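Local coordinates for putative HMP/thiamine permease protein YkoE (Bacillus subtilis, PDB 5EDL) that probably serves as the membrane-embedded substrate-binding S component of an energy-coupling-factor vitamin transporter and binds thiamine, at residues S122-F126 with M146-L151; S1-E6 with I58-A63; V52-M57 with G162-D167; I13-F17 with I49-I53. All blocks are in the same frame, centred on the assembly; numbering follows the deposited sequence.

Contact 1 (S122-F126 with M146-L151); sequences SVASF and MLVIRL. With MPG ([(Z)-octadec-9-enyl] (2R)-2,3-bis(oxidanyl)propanoate), chain D.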
loop_
_atom_site.group_PDB
_atom_site.type_symbol
_atom_site.label_atom_id
_atom_site.label_comp_id
_atom_site.label_asym_id
_atom_site.label_seq_id
_atom_site.Cartn_x
_atom_site.Cartn_y
_atom_site.Cartn_z
ATOM N N SER A 122 2.385 -1.323 8.460
ATOM C CA SER A 122 3.647 -1.587 9.137
ATOM C C SER A 122 3.397 -2.272 10.487
ATOM O O SER A 122 3.997 -3.297 10.794
ATOM C CB SER A 122 4.434 -0.294 9.343
ATOM O OG SER A 122 4.822 0.273 8.108
ATOM N N VAL A 123 2.502 -1.700 11.282
ATOM C CA VAL A 123 2.190 -2.244 12.590
ATOM C C VAL A 123 1.548 -3.635 12.502
ATOM O O VAL A 123 1.944 -4.561 13.230
ATOM C CB VAL A 123 1.262 -1.297 13.376
ATOM C CG1 VAL A 123 0.758 -1.969 14.643
ATOM C CG2 VAL A 123 1.985 0.007 13.710
ATOM N N ALA A 124 0.559 -3.782 11.623
ATOM C CA ALA A 124 -0.149 -5.054 11.476
ATOM C C ALA A 124 0.794 -6.184 11.023
ATOM O O ALA A 124 0.715 -7.307 11.523
ATOM C CB ALA A 124 -1.302 -4.911 10.496
ATOM N N SER A 125 1.667 -5.881 10.065
ATOM C CA SER A 125 2.593 -6.882 9.574
ATOM C C SER A 125 3.613 -7.200 10.658
ATOM O O SER A 125 4.085 -8.316 10.733
ATOM C CB SER A 125 3.294 -6.430 8.281
ATOM O OG SER A 125 4.033 -5.241 8.476
ATOM N N PHE A 126 3.948 -6.228 11.502
ATOM C CA PHE A 126 4.920 -6.500 12.566
ATOM C C PHE A 126 4.309 -7.473 13.589
ATOM O O PHE A 126 4.965 -8.403 14.054
ATOM C CB PHE A 126 5.381 -5.202 13.238
ATOM C CG PHE A 126 6.794 -5.255 13.740
ATOM C CD1 PHE A 126 7.857 -4.943 12.902
ATOM C CD2 PHE A 126 7.067 -5.639 15.042
ATOM C CE1 PHE A 126 9.156 -4.993 13.357
ATOM C CE2 PHE A 126 8.379 -5.697 15.505
ATOM C CZ PHE A 126 9.423 -5.370 14.662
ATOM N N MET A 146 13.813 -2.243 14.067
ATOM C CA MET A 146 13.140 -2.733 12.864
ATOM C C MET A 146 11.738 -2.123 12.708
ATOM O O MET A 146 11.349 -1.754 11.606
ATOM C CB MET A 146 13.053 -4.262 12.859
ATOM C CG MET A 146 14.407 -4.955 12.563
ATOM S SD MET A 146 14.254 -6.701 12.067
ATOM C CE MET A 146 13.620 -7.386 13.592
ATOM N N LEU A 147 10.991 -2.028 13.806
ATOM C CA LEU A 147 9.666 -1.414 13.761
ATOM C C LEU A 147 9.737 0.046 13.314
ATOM O O LEU A 147 8.926 0.492 12.498
ATOM C CB LEU A 147 8.974 -1.487 15.120
ATOM C CG LEU A 147 7.575 -0.862 15.168
ATOM C CD1 LEU A 147 6.655 -1.466 14.117
ATOM C CD2 LEU A 147 6.977 -1.006 16.581
ATOM N N VAL A 148 10.693 0.785 13.865
ATOM C CA VAL A 148 10.855 2.181 13.504
ATOM C C VAL A 148 11.160 2.322 12.008
ATOM O O VAL A 148 10.530 3.128 11.311
ATOM C CB VAL A 148 11.959 2.855 14.333
ATOM C CG1 VAL A 148 12.350 4.172 13.712
ATOM C CG2 VAL A 148 11.484 3.057 15.775
ATOM N N ILE A 149 12.121 1.537 11.521
ATOM C CA ILE A 149 12.433 1.520 10.095
ATOM C C ILE A 149 11.203 1.133 9.269
ATOM O O ILE A 149 10.910 1.761 8.253
ATOM C CB ILE A 149 13.582 0.548 9.759
ATOM C CG1 ILE A 149 14.863 0.948 10.511
ATOM C CG2 ILE A 149 13.820 0.523 8.252
ATOM C CD1 ILE A 149 16.022 -0.059 10.366
ATOM N N ARG A 150 10.474 0.109 9.700
ATOM C CA ARG A 150 9.302 -0.304 8.935
ATOM C C ARG A 150 8.209 0.774 8.958
ATOM O O ARG A 150 7.496 0.952 7.969
ATOM C CB ARG A 150 8.723 -1.628 9.438
ATOM C CG ARG A 150 7.734 -2.255 8.424
ATOM C CD ARG A 150 7.130 -3.582 8.912
ATOM N NE ARG A 150 8.150 -4.619 9.110
ATOM C CZ ARG A 150 7.882 -5.890 9.394
ATOM N NH1 ARG A 150 6.623 -6.299 9.515
ATOM N NH2 ARG A 150 8.878 -6.756 9.558
ATOM N N LEU A 151 8.074 1.479 10.078
ATOM C CA LEU A 151 7.099 2.563 10.157
ATOM C C LEU A 151 7.455 3.684 9.169
ATOM O O LEU A 151 6.594 4.194 8.450
ATOM C CB LEU A 151 7.011 3.105 11.583
ATOM C CG LEU A 151 6.235 2.243 12.591
ATOM C CD1 LEU A 151 6.532 2.666 14.017
ATOM C CD2 LEU A 151 4.741 2.320 12.315
HETATM C C2 MPG D . -2.324 -13.222 12.969
HETATM C C3 MPG D . -1.810 -11.804 13.121
HETATM C C4 MPG D . -2.965 -10.889 13.468
HETATM C C5 MPG D . -2.570 -9.427 13.389
HETATM C C6 MPG D . -3.828 -8.593 13.527
HETATM C C7 MPG D . -3.496 -7.129 13.754
HETATM C C8 MPG D . -3.716 -6.324 12.487
HETATM C C9 MPG D . -5.044 -5.596 12.522
HETATM C C10 MPG D . -5.086 -4.259 12.716
HETATM C C11 MPG D . -3.809 -3.461 12.901
HETATM C C12 MPG D . -4.017 -2.371 13.932
HETATM C C13 MPG D . -3.204 -1.151 13.559
HETATM O O1 MPG D . -1.640 -15.100 11.640
HETATM C C1 MPG D . -1.192 -14.142 12.577
HETATM C CXD MPG D . -1.020 -17.401 10.741
HETATM O O2 MPG D . -2.285 -17.717 10.210
HETATM C C21 MPG D . -0.365 -18.670 11.246
HETATM O O3 MPG D . 0.081 -19.448 10.155
HETATM O O4 MPG D . -0.855 -16.731 13.006
HETATM C CX3 MPG D . -1.165 -16.405 11.877
#
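Ser122 and Leu151 bring the two helical segments closest, their CA atoms 5.5 Å apart, while Phe126 pairs with Leu147 at 7.1 Å. The axes run near antiparallel, at 142° and 9.7 Å, so the helices splay toward Phe126, whose ring lies in the gap. At the narrow end Ser122 OG is hydrogen-bonded to Arg150 O (2.8 Å), from above the carbonyl plane, and has Gly118 O as a second partner. Beside it Val123 CG2 meets Leu151 CD2. This transmembrane helix pair of the S component carries Arg150 of the thiamine pocket. With CG anti to the backbone N (chi1 -165°) and a bend at chi3, Arg150 carries its guanidinium toward Ser125 and Phe126, where NH1 bonds Ser125 OG at 3.0 Å; that hydroxyl is also bonded to Ser121 O. Phe126 CD1 sits over the centre of the guanidinium, 3.6 Å from CZ, with the planes 61° apart. One face of the Phe126 ring takes a CH-pi contact from Leu147 CB, 4.0 Å from the centroid. Arg150 also forms salt bridges through NE to Glu41 and through NH2 to Asp129, and a cation-pi contact with Tyr44. Ala124 CB touches MPG C8 at 3.4 Å.

Contact 2 (S1-E6 with I58-A63); sequences SWKVKE and IRKPGA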
loop_
_atom_site.group_PDB
_atom_site.type_symbol
_atom_site.label_atom_id
_atom_site.label_comp_id
_atom_site.label_asym_id
_atom_site.label_seq_id
_atom_site.Cartn_x
_atom_site.Cartn_y
_atom_site.Cartn_z
ATOM N N SER A 1 -20.944 3.854 -3.021
ATOM C CA SER A 1 -21.321 2.629 -3.724
ATOM C C SER A 1 -20.380 2.344 -4.891
ATOM O O SER A 1 -20.272 3.150 -5.813
ATOM C CB SER A 1 -22.758 2.729 -4.222
ATOM O OG SER A 1 -23.142 1.562 -4.922
ATOM N N TRP A 2 -19.687 1.208 -4.837
ATOM C CA TRP A 2 -18.733 0.826 -5.876
ATOM C C TRP A 2 -19.360 0.665 -7.264
ATOM O O TRP A 2 -20.466 0.160 -7.402
ATOM C CB TRP A 2 -18.035 -0.490 -5.504
ATOM C CG TRP A 2 -16.995 -0.359 -4.451
ATOM C CD1 TRP A 2 -17.195 -0.150 -3.118
ATOM C CD2 TRP A 2 -15.575 -0.454 -4.636
ATOM N NE1 TRP A 2 -15.983 -0.097 -2.463
ATOM C CE2 TRP A 2 -14.976 -0.283 -3.373
ATOM C CE3 TRP A 2 -14.752 -0.664 -5.753
ATOM C CZ2 TRP A 2 -13.586 -0.321 -3.189
ATOM C CZ3 TRP A 2 -13.374 -0.700 -5.574
ATOM C CH2 TRP A 2 -12.805 -0.525 -4.298
ATOM N N LYS A 3 -18.613 1.069 -8.286
ATOM C CA LYS A 3 -18.996 0.850 -9.673
ATOM C C LYS A 3 -18.174 -0.296 -10.240
ATOM O O LYS A 3 -17.077 -0.568 -9.763
ATOM C CB LYS A 3 -18.780 2.108 -10.511
ATOM C CG LYS A 3 -19.447 3.356 -9.957
ATOM C CD LYS A 3 -19.163 4.566 -10.834
ATOM C CE LYS A 3 -19.978 5.777 -10.392
ATOM N NZ LYS A 3 -19.348 7.050 -10.832
ATOM N N VAL A 4 -18.715 -0.950 -11.262
ATOM C CA VAL A 4 -18.047 -2.062 -11.923
ATOM C C VAL A 4 -16.654 -1.652 -12.346
ATOM O O VAL A 4 -15.677 -2.332 -12.029
ATOM C CB VAL A 4 -18.838 -2.546 -13.157
ATOM C CG1 VAL A 4 -18.007 -3.529 -13.970
ATOM C CG2 VAL A 4 -20.157 -3.157 -12.725
ATOM N N LYS A 5 -16.565 -0.509 -13.020
ATOM C CA LYS A 5 -15.282 -0.004 -13.499
ATOM C C LYS A 5 -14.267 0.188 -12.366
ATOM O O LYS A 5 -13.076 -0.002 -12.570
ATOM C CB LYS A 5 -15.472 1.309 -14.258
ATOM C CG LYS A 5 -16.048 2.455 -13.441
ATOM C CD LYS A 5 -16.318 3.671 -14.330
ATOM C CE LYS A 5 -16.822 4.863 -13.535
ATOM N NZ LYS A 5 -17.221 6.016 -14.424
ATOM N N GLU A 6 -14.734 0.559 -11.177
ATOM C CA GLU A 6 -13.818 0.754 -10.049
ATOM C C GLU A 6 -13.295 -0.591 -9.545
ATOM O O GLU A 6 -12.110 -0.734 -9.243
ATOM C CB GLU A 6 -14.502 1.523 -8.922
ATOM C CG GLU A 6 -14.793 2.991 -9.272
ATOM C CD GLU A 6 -15.792 3.633 -8.326
ATOM O OE1 GLU A 6 -16.616 2.900 -7.743
ATOM O OE2 GLU A 6 -15.747 4.863 -8.153
ATOM N N ILE A 58 -9.787 5.632 -5.462
ATOM C CA ILE A 58 -11.192 5.256 -5.545
ATOM C C ILE A 58 -12.015 5.869 -4.417
ATOM O O ILE A 58 -13.150 6.290 -4.629
ATOM C CB ILE A 58 -11.344 3.720 -5.539
ATOM C CG1 ILE A 58 -10.697 3.140 -6.799
ATOM C CG2 ILE A 58 -12.811 3.328 -5.413
ATOM C CD1 ILE A 58 -10.593 1.627 -6.806
ATOM N N ARG A 59 -11.421 5.914 -3.227
ATOM C CA ARG A 59 -11.964 6.639 -2.084
ATOM C C ARG A 59 -13.300 6.067 -1.610
ATOM O O ARG A 59 -14.210 6.804 -1.260
ATOM C CB ARG A 59 -12.093 8.136 -2.426
ATOM C CG ARG A 59 -10.742 8.744 -2.818
ATOM C CD ARG A 59 -10.719 10.272 -2.908
ATOM N NE ARG A 59 -9.347 10.712 -3.148
ATOM C CZ ARG A 59 -8.949 11.969 -3.252
ATOM N NH1 ARG A 59 -9.819 12.963 -3.159
ATOM N NH2 ARG A 59 -7.667 12.230 -3.465
ATOM N N LYS A 60 -13.398 4.740 -1.588
ATOM C CA LYS A 60 -14.580 4.066 -1.087
ATOM C C LYS A 60 -14.146 2.941 -0.133
ATOM O O LYS A 60 -13.024 2.464 -0.211
ATOM C CB LYS A 60 -15.424 3.531 -2.243
ATOM C CG LYS A 60 -15.924 4.639 -3.171
ATOM C CD LYS A 60 -16.844 4.145 -4.255
ATOM C CE LYS A 60 -17.387 5.332 -5.076
ATOM N NZ LYS A 60 -18.155 4.892 -6.262
ATOM N N PRO A 61 -15.030 2.556 0.789
ATOM C CA PRO A 61 -14.657 1.605 1.838
ATOM C C PRO A 61 -14.249 0.259 1.254
ATOM O O PRO A 61 -14.858 -0.220 0.306
ATOM C CB PRO A 61 -15.934 1.481 2.679
ATOM C CG PRO A 61 -16.721 2.749 2.377
ATOM C CD PRO A 61 -16.411 3.056 0.943
ATOM N N GLY A 62 -13.210 -0.327 1.822
ATOM C CA GLY A 62 -12.748 -1.631 1.393
ATOM C C GLY A 62 -11.659 -1.608 0.341
ATOM O O GLY A 62 -11.086 -2.650 0.035
ATOM N N ALA A 63 -11.361 -0.436 -0.219
ATOM C CA ALA A 63 -10.353 -0.353 -1.283
ATOM C C ALA A 63 -8.980 -0.832 -0.819
ATOM O O ALA A 63 -8.318 -1.603 -1.513
ATOM C CB ALA A 63 -10.241 1.081 -1.821
HETATM O O HOH W 1 -18.660 7.241 -7.478
HETATM O O HOH W 2 -13.974 6.772 -7.075
#
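A type II beta turn from Lys60 to Ala63, linking helix 49-58 to helix 63-77, receives the N-terminal arm just before helix 4-35. Trp2 NE1 donates to Pro61 O over 3.0 Å, close to the indole plane and with an N-H...O angle of 153°. One indole face is covered by two aliphatic groups: Ile58 CG2, 4.2 Å from the centroid of the six-membered ring, and Lys60 CB, off-centre over the five-membered ring. The Lys60 chain then runs extended past the tryptophan (chi2 -176°, chi3 176°), which carries NZ to the arm. There NZ bonds Ser1 O at 2.8 Å, from above the carbonyl plane, and forms a salt bridge with Glu6, its N-H meeting the syn lone pair of OE1 at 2.9 Å. The same OE1 accepts Lys3 N on its anti side at 2.8 Å, tilted out of the carboxylate plane, the Glu6-to-N-cap half of a capping box, so Glu6 joins the start of its own helix to the turn. A water donates to both Glu6 OE2 and Ile58 O. Trp2 and Ile58 both touch Met10 of helix 4-35, Pro61 packs on Trp106, and Gly62 N bonds Glu98 of helix 85-103.

Contact 3 (V52-M57 with G162-D167); sequences VIAAYM and GKAVSD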
loop_
_atom_site.group_PDB
_atom_site.type_symbol
_atom_site.label_atom_id
_atom_site.label_comp_id
_atom_site.label_asym_id
_atom_site.label_seq_id
_atom_site.Cartn_x
_atom_site.Cartn_y
_atom_site.Cartn_z
ATOM N N VAL A 52 -2.639 1.980 -0.543
ATOM C CA VAL A 52 -2.706 3.426 -0.565
ATOM C C VAL A 52 -3.221 3.905 -1.930
ATOM O O VAL A 52 -4.066 4.781 -1.993
ATOM C CB VAL A 52 -1.331 4.052 -0.240
ATOM C CG1 VAL A 52 -1.307 5.543 -0.596
ATOM C CG2 VAL A 52 -1.003 3.846 1.239
ATOM N N ILE A 53 -2.718 3.297 -3.001
ATOM C CA ILE A 53 -3.095 3.653 -4.367
ATOM C C ILE A 53 -4.598 3.463 -4.576
ATOM O O ILE A 53 -5.296 4.394 -4.966
ATOM C CB ILE A 53 -2.292 2.813 -5.407
ATOM C CG1 ILE A 53 -0.797 3.191 -5.342
ATOM C CG2 ILE A 53 -2.890 2.972 -6.829
ATOM C CD1 ILE A 53 0.131 2.342 -6.213
ATOM N N ALA A 54 -5.098 2.272 -4.269
ATOM C CA ALA A 54 -6.513 1.974 -4.478
ATOM C C ALA A 54 -7.411 2.899 -3.663
ATOM O O ALA A 54 -8.411 3.372 -4.179
ATOM C CB ALA A 54 -6.820 0.522 -4.145
ATOM N N ALA A 55 -7.054 3.148 -2.402
ATOM C CA ALA A 55 -7.883 3.990 -1.538
ATOM C C ALA A 55 -7.870 5.442 -2.019
ATOM O O ALA A 55 -8.912 6.077 -2.142
ATOM C CB ALA A 55 -7.418 3.911 -0.087
ATOM N N TYR A 56 -6.673 5.956 -2.271
ATOM C CA TYR A 56 -6.510 7.342 -2.698
ATOM C C TYR A 56 -7.191 7.587 -4.060
ATOM O O TYR A 56 -7.789 8.641 -4.281
ATOM C CB TYR A 56 -5.015 7.683 -2.732
ATOM C CG TYR A 56 -4.634 9.086 -3.166
ATOM C CD1 TYR A 56 -4.938 10.197 -2.390
ATOM C CD2 TYR A 56 -3.927 9.282 -4.335
ATOM C CE1 TYR A 56 -4.570 11.479 -2.796
ATOM C CE2 TYR A 56 -3.547 10.542 -4.745
ATOM C CZ TYR A 56 -3.874 11.638 -3.984
ATOM O OH TYR A 56 -3.472 12.864 -4.419
ATOM N N MET A 57 -7.145 6.597 -4.946
ATOM C CA MET A 57 -7.775 6.730 -6.262
ATOM C C MET A 57 -9.291 6.629 -6.191
ATOM O O MET A 57 -9.989 7.430 -6.795
ATOM C CB MET A 57 -7.273 5.663 -7.238
ATOM C CG MET A 57 -5.862 5.865 -7.774
ATOM S SD MET A 57 -5.504 4.589 -9.020
ATOM C CE MET A 57 -7.188 4.106 -9.441
ATOM N N GLY A 162 2.950 6.104 -2.905
ATOM C CA GLY A 162 1.639 5.715 -3.392
ATOM C C GLY A 162 0.859 6.914 -3.910
ATOM O O GLY A 162 0.203 6.833 -4.941
ATOM N N LYS A 163 0.945 8.033 -3.195
ATOM C CA LYS A 163 0.298 9.256 -3.652
ATOM C C LYS A 163 0.936 9.751 -4.953
ATOM O O LYS A 163 0.228 10.133 -5.883
ATOM C CB LYS A 163 0.367 10.352 -2.584
ATOM C CG LYS A 163 -0.214 11.697 -3.038
ATOM C CD LYS A 163 -0.240 12.729 -1.901
ATOM C CE LYS A 163 -1.049 13.986 -2.283
ATOM N NZ LYS A 163 -0.438 14.724 -3.408
ATOM N N ALA A 164 2.265 9.733 -5.009
ATOM C CA ALA A 164 2.995 10.156 -6.200
ATOM C C ALA A 164 2.643 9.323 -7.439
ATOM O O ALA A 164 2.408 9.864 -8.514
ATOM C CB ALA A 164 4.496 10.099 -5.947
ATOM N N VAL A 165 2.630 8.006 -7.288
ATOM C CA VAL A 165 2.241 7.139 -8.386
ATOM C C VAL A 165 0.808 7.448 -8.860
ATOM O O VAL A 165 0.547 7.576 -10.056
ATOM C CB VAL A 165 2.338 5.660 -7.977
ATOM C CG1 VAL A 165 1.728 4.768 -9.061
ATOM C CG2 VAL A 165 3.805 5.287 -7.678
ATOM N N SER A 166 -0.105 7.560 -7.901
ATOM C CA SER A 166 -1.521 7.802 -8.180
ATOM C C SER A 166 -1.722 9.121 -8.910
ATOM O O SER A 166 -2.440 9.178 -9.911
ATOM C CB SER A 166 -2.332 7.799 -6.881
ATOM O OG SER A 166 -2.229 6.546 -6.220
ATOM N N ASP A 167 -1.071 10.167 -8.404
ATOM C CA ASP A 167 -1.129 11.494 -9.010
ATOM C C ASP A 167 -0.615 11.455 -10.449
ATOM O O ASP A 167 -1.231 12.041 -11.356
ATOM C CB ASP A 167 -0.318 12.512 -8.190
ATOM C CG ASP A 167 -1.004 12.903 -6.882
ATOM O OD1 ASP A 167 -2.200 12.592 -6.723
ATOM O OD2 ASP A 167 -0.346 13.535 -6.021
#
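Tyr56 reaches across to segment 162-167 of helix 140-170 with CG anti to the backbone N (chi1 179°), a torsion that directs the ring between Lys163 and Ser166 and delivers OH to Asp167. The hydroxyl donates to the syn lone pair of Asp167 OD1 at 2.6 Å. That oxygen lies near the ring plane, although ring and carboxylate are turned 58° from each other. Ser166 CB also abuts the ring edge, 3.4 Å from Tyr56 CD2. Lys163 CE comes within 3.4 Å of Tyr56 OH; its chain is extended as far as CE and then bends at chi4 (-64°), which turns NZ to the syn lone pair of Asp167 OD2 at 2.9 Å. Ser166 OG donates to Gly162 O at 2.8 Å. Gly162 O thus accepts both Ser166 OG and Ser166 N, from opposite faces of its plane, and OG is left packed against Ile53 CA. The axes come within 8.8 Å, and the nearest CA atoms, of Ile53 and Gly162, are 5.3 Å apart; the absent side chain of Gly162 leaves room for Val52 CG1. Leu180 of helix 179-192 touches Tyr56, Met57, Ser166 and Asp167. Asp167 divides its two oxygens between a phenol and an ammonium group, an arrangement that would tend to keep the carboxylate ionised and limit its rotation in this largely buried interface.

Contact 4 (I13-F17 with I49-I53); sequences ISIVF and IVSVI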
loop_
_atom_site.group_PDB
_atom_site.type_symbol
_atom_site.label_atom_id
_atom_site.label_comp_id
_atom_site.label_asym_id
_atom_site.label_seq_id
_atom_site.Cartn_x
_atom_site.Cartn_y
_atom_site.Cartn_z
ATOM N N ILE A 13 -4.698 -2.753 -11.100
ATOM C CA ILE A 13 -3.624 -2.200 -10.278
ATOM C C ILE A 13 -3.017 -3.260 -9.346
ATOM O O ILE A 13 -1.801 -3.321 -9.181
ATOM C CB ILE A 13 -4.116 -1.005 -9.436
ATOM C CG1 ILE A 13 -4.524 0.154 -10.349
ATOM C CG2 ILE A 13 -3.032 -0.549 -8.459
ATOM C CD1 ILE A 13 -3.380 0.715 -11.172
ATOM N N SER A 14 -3.869 -4.095 -8.756
ATOM C CA SER A 14 -3.423 -5.153 -7.847
ATOM C C SER A 14 -2.535 -6.151 -8.558
ATOM O O SER A 14 -1.510 -6.599 -8.028
ATOM C CB SER A 14 -4.622 -5.886 -7.235
ATOM O OG SER A 14 -5.374 -5.021 -6.419
ATOM N N ILE A 15 -2.949 -6.491 -9.773
ATOM C CA ILE A 15 -2.247 -7.450 -10.604
ATOM C C ILE A 15 -0.884 -6.926 -11.028
ATOM O O ILE A 15 0.117 -7.633 -10.920
ATOM C CB ILE A 15 -3.074 -7.804 -11.849
ATOM C CG1 ILE A 15 -4.329 -8.575 -11.437
ATOM C CG2 ILE A 15 -2.244 -8.627 -12.823
ATOM C CD1 ILE A 15 -5.344 -8.727 -12.540
ATOM N N VAL A 16 -0.855 -5.689 -11.516
ATOM C CA VAL A 16 0.393 -5.062 -11.938
ATOM C C VAL A 16 1.381 -4.990 -10.781
ATOM O O VAL A 16 2.558 -5.338 -10.923
ATOM C CB VAL A 16 0.155 -3.638 -12.488
ATOM C CG1 VAL A 16 1.477 -2.911 -12.652
ATOM C CG2 VAL A 16 -0.616 -3.697 -13.800
ATOM N N PHE A 17 0.904 -4.547 -9.628
ATOM C CA PHE A 17 1.800 -4.400 -8.490
ATOM C C PHE A 17 2.143 -5.728 -7.819
ATOM O O PHE A 17 3.117 -5.802 -7.076
ATOM C CB PHE A 17 1.216 -3.415 -7.470
ATOM C CG PHE A 17 1.618 -2.008 -7.742
ATOM C CD1 PHE A 17 0.876 -1.218 -8.605
ATOM C CD2 PHE A 17 2.780 -1.492 -7.191
ATOM C CE1 PHE A 17 1.277 0.061 -8.905
ATOM C CE2 PHE A 17 3.176 -0.200 -7.479
ATOM C CZ PHE A 17 2.429 0.575 -8.334
ATOM N N ILE A 49 1.977 -0.563 -0.903
ATOM C CA ILE A 49 1.651 0.583 -1.752
ATOM C C ILE A 49 0.292 0.435 -2.456
ATOM O O ILE A 49 -0.411 1.414 -2.641
ATOM C CB ILE A 49 2.761 0.842 -2.812
ATOM C CG1 ILE A 49 2.552 2.223 -3.452
ATOM C CG2 ILE A 49 2.784 -0.264 -3.861
ATOM C CD1 ILE A 49 3.740 2.711 -4.250
ATOM N N VAL A 50 -0.088 -0.797 -2.797
ATOM C CA VAL A 50 -1.361 -1.054 -3.461
ATOM C C VAL A 50 -2.534 -0.530 -2.626
ATOM O O VAL A 50 -3.469 0.044 -3.167
ATOM C CB VAL A 50 -1.545 -2.567 -3.749
ATOM C CG1 VAL A 50 -2.991 -2.901 -4.047
ATOM C CG2 VAL A 50 -0.655 -2.985 -4.897
ATOM N N SER A 51 -2.463 -0.698 -1.311
ATOM C CA SER A 51 -3.544 -0.255 -0.441
ATOM C C SER A 51 -3.741 1.247 -0.538
ATOM O O SER A 51 -4.859 1.724 -0.607
ATOM C CB SER A 51 -3.279 -0.648 1.011
ATOM O OG SER A 51 -3.500 -2.029 1.203
ATOM N N VAL A 52 -2.639 1.980 -0.543
ATOM C CA VAL A 52 -2.706 3.426 -0.565
ATOM C C VAL A 52 -3.221 3.905 -1.930
ATOM O O VAL A 52 -4.066 4.781 -1.993
ATOM C CB VAL A 52 -1.331 4.052 -0.240
ATOM C CG1 VAL A 52 -1.307 5.543 -0.596
ATOM C CG2 VAL A 52 -1.003 3.846 1.239
ATOM N N ILE A 53 -2.718 3.297 -3.001
ATOM C CA ILE A 53 -3.095 3.653 -4.367
ATOM C C ILE A 53 -4.598 3.463 -4.576
ATOM O O ILE A 53 -5.296 4.394 -4.966
ATOM C CB ILE A 53 -2.292 2.813 -5.407
ATOM C CG1 ILE A 53 -0.797 3.191 -5.342
ATOM C CG2 ILE A 53 -2.890 2.972 -6.829
ATOM C CD1 ILE A 53 0.131 2.342 -6.213
#
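The Phe17 ring is met obliquely by methyl groups of Val50, Ile49 and Ile53; at its edge, in plane, lies Ile13 O from the preceding helical turn. Ile49 CG2 comes to Phe17 CD2 at 3.5 Å. This methyl stands between the backbone N and the carbonyl carbon of Ile49, because CG1 is anti to the nitrogen (chi1 -167°). At the far end of the ring, Ile53 CD1 approaches Phe17 CZ to 3.6 Å, the two side chains arriving from opposite directions. Val50 CG2 presses on the root of the same residue, 3.2 Å from Phe17 CB, which marks close packing of valine against the phenylalanine stem. One turn back along helix 4-35, Ile13 CG2 touches Ile53 CG2 at 3.9 Å. Ser14 OG lies 4.0 Å from Val50 CG1, and its hydrogen-bonding partners are Ser67 O and Met10 O. The nearest CA atoms, of Ser14 and Val50, are 6.3 Å apart. No hydrogen bond joins the two segments, whose axes lie 10.2 Å apart and run nearly antiparallel at 154°. The pair is therefore apolar transmembrane packing within the helical bundle. Helix 63-77 lies alongside, with Ser14 on Ile70 and Val50 on Glu68 and Ala71. Tyr21 OH, from a pocket residue farther along helix 4-35, bonds Val50 N, and Leu161 of helix 140-170 touches Ile49.

Contacts 1, 3 and 4 are buried helix pairs, whereas contact 2 is partly buried and made by an N-terminal arm and a turn. Contacts 3 and 4 share Val52 and Ile53, have centres about 8 Å apart and place helix 49-58 between helices 4-35 and 140-170. Contact 1 uses helix 140-170 again, about 21 Å from contact 3 between centres, and lies across the chain's centre from contact 2. Chemistry follows place: contact 4 has no hydrogen bond across its segments and is mostly apolar, contact 3 adds a phenol-carboxylate bond, contact 2 mixes indole packing with a salt bridge and waters, and contact 1 reaches the thiamine pocket through an arginine.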